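Local coordinates for carbon dioxide concentrating mechanism protein ccmL (Synechocystis sp., PDB 2QW7) that probably forms the vertices of the carboxysome shell as a homopentamer, introducing curvature into the layer that encloses RuBisCO, at residues A[25-30]-A[55-60]. Residues are numbered along the deposited sequence; the frame is centred on the assembly and turned at random.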
# COMPACT_ATOMS: atom_id res chain seq x y z
N LEU A 25 5.19 15.12 -12.48
CA LEU A 25 4.88 16.18 -11.57
C LEU A 25 5.04 15.74 -10.14
O LEU A 25 4.58 14.60 -9.84
CB LEU A 25 3.42 16.58 -11.81
CG LEU A 25 3.17 17.49 -12.99
CD1 LEU A 25 1.65 17.66 -13.03
CD2 LEU A 25 3.96 18.83 -12.82
N LEU A 26 5.65 16.64 -9.33
CA LEU A 26 5.78 16.46 -7.92
C LEU A 26 4.53 17.04 -7.29
O LEU A 26 4.30 18.23 -7.28
CB LEU A 26 7.00 17.21 -7.40
CG LEU A 26 7.43 17.38 -5.92
CD1 LEU A 26 7.84 16.08 -5.22
CD2 LEU A 26 8.61 18.31 -6.07
N VAL A 27 3.71 16.18 -6.70
CA VAL A 27 2.49 16.62 -6.04
C VAL A 27 2.46 16.28 -4.58
O VAL A 27 2.41 15.09 -4.24
CB VAL A 27 1.22 15.98 -6.70
CG1 VAL A 27 0.91 16.79 -7.90
CG2 VAL A 27 1.33 14.41 -7.01
N GLN A 28 2.43 17.32 -3.73
CA GLN A 28 2.36 17.18 -2.26
C GLN A 28 0.95 16.89 -1.78
O GLN A 28 -0.01 17.60 -2.16
CB GLN A 28 2.79 18.47 -1.61
CG GLN A 28 2.75 18.39 -0.06
CD GLN A 28 3.65 19.39 0.53
OE1 GLN A 28 3.64 20.58 0.18
NE2 GLN A 28 4.41 18.96 1.51
N PHE A 29 0.79 15.89 -0.92
CA PHE A 29 -0.55 15.56 -0.45
C PHE A 29 -1.11 16.56 0.56
O PHE A 29 -0.37 17.28 1.34
CB PHE A 29 -0.60 14.18 0.17
CG PHE A 29 -0.45 13.03 -0.82
CD1 PHE A 29 0.14 11.86 -0.42
CD2 PHE A 29 -0.97 13.08 -2.10
CE1 PHE A 29 0.20 10.74 -1.31
CE2 PHE A 29 -0.83 11.99 -2.99
CZ PHE A 29 -0.26 10.81 -2.60
N LEU A 30 -2.45 16.63 0.48
CA LEU A 30 -3.25 17.53 1.33
C LEU A 30 -4.18 16.74 2.27
O LEU A 30 -4.70 15.71 1.95
CB LEU A 30 -4.11 18.42 0.46
CG LEU A 30 -3.56 19.73 -0.09
CD1 LEU A 30 -2.28 19.55 -0.78
CD2 LEU A 30 -4.60 20.30 -0.99
N VAL A 55 -5.25 18.92 -7.14
CA VAL A 55 -5.43 17.82 -8.06
C VAL A 55 -5.80 16.50 -7.37
O VAL A 55 -5.64 16.32 -6.16
CB VAL A 55 -4.10 17.71 -8.89
CG1 VAL A 55 -3.61 19.12 -9.36
CG2 VAL A 55 -2.99 17.08 -8.11
N LEU A 56 -6.30 15.58 -8.20
CA LEU A 56 -6.63 14.21 -7.76
C LEU A 56 -5.54 13.27 -8.18
O LEU A 56 -5.30 13.14 -9.39
CB LEU A 56 -7.89 13.67 -8.42
CG LEU A 56 -9.04 14.49 -7.89
CD1 LEU A 56 -10.24 13.76 -8.49
CD2 LEU A 56 -9.01 14.74 -6.29
N VAL A 57 -5.00 12.55 -7.17
CA VAL A 57 -3.88 11.62 -7.34
C VAL A 57 -4.34 10.18 -7.16
O VAL A 57 -4.79 9.81 -6.10
CB VAL A 57 -2.78 11.86 -6.21
CG1 VAL A 57 -1.62 10.91 -6.41
CG2 VAL A 57 -2.28 13.42 -6.09
N ALA A 58 -4.27 9.39 -8.20
CA ALA A 58 -4.55 7.98 -8.13
C ALA A 58 -3.26 7.23 -7.79
O ALA A 58 -2.26 7.40 -8.46
CB ALA A 58 -5.12 7.45 -9.51
N ARG A 59 -3.30 6.36 -6.79
CA ARG A 59 -2.16 5.49 -6.43
C ARG A 59 -2.17 4.00 -6.86
O ARG A 59 -3.22 3.36 -7.27
CB ARG A 59 -2.05 5.44 -4.95
CG ARG A 59 -1.05 6.49 -4.42
CD ARG A 59 -1.72 7.64 -3.93
NE ARG A 59 -1.95 7.33 -2.52
CZ ARG A 59 -3.13 7.26 -1.91
NH1 ARG A 59 -4.27 7.49 -2.58
NH2 ARG A 59 -3.12 7.04 -0.59
N GLY A 60 -0.95 3.45 -6.83
CA GLY A 60 -0.86 2.02 -7.12
C GLY A 60 -1.26 1.68 -8.52
O GLY A 60 -1.11 2.48 -9.38
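Strands 25-30 and 55-59 face each other across the interior of the barrel almost at right angles, their axes approaching to 9.1 Å at an angle of 97°. Val-27 and Val-57 mark the crossing, with CA atoms 8.2 Å apart, and both direct their side chains toward the opposite strand. They meet tip to tip, Val-27 CG2 lying 3.9 Å from Val-57 CG2. The other methyl of Val-27, CG1, turns to Val-55 and touches its CG2, so one valine bridges two alternate residues of the crossing strand. With CG anti to its carbonyl carbon (chi1 -70°), Phe-29 sends its ring toward strand 55-59, and its side chain crosses that of Val-57 at about a right angle. Val-57 CG1 sits at the ring edge, in plane, 3.7 Å from Phe-29 CE2. Next along the ring, Phe-29 CZ lies 3.7 Å from CD of Arg-59, whose bent chain carries the guanidinium past the phenyl group with the two planes 71° apart. Arg-59 NH1 makes a salt bridge with Asp-75 of a neighbouring subunit. Replacing Phe-29 with alanine would probably open a gap beside Val-57 and leave CD of Arg-59 without its ring contact. Strand 2-11 pairs antiparallel with both crossing strands and strand 39-45 flanks 25-30, placing this valine-rich junction in the buried core of the curled, OB-like sheet characteristic of the CcmL/EutN family.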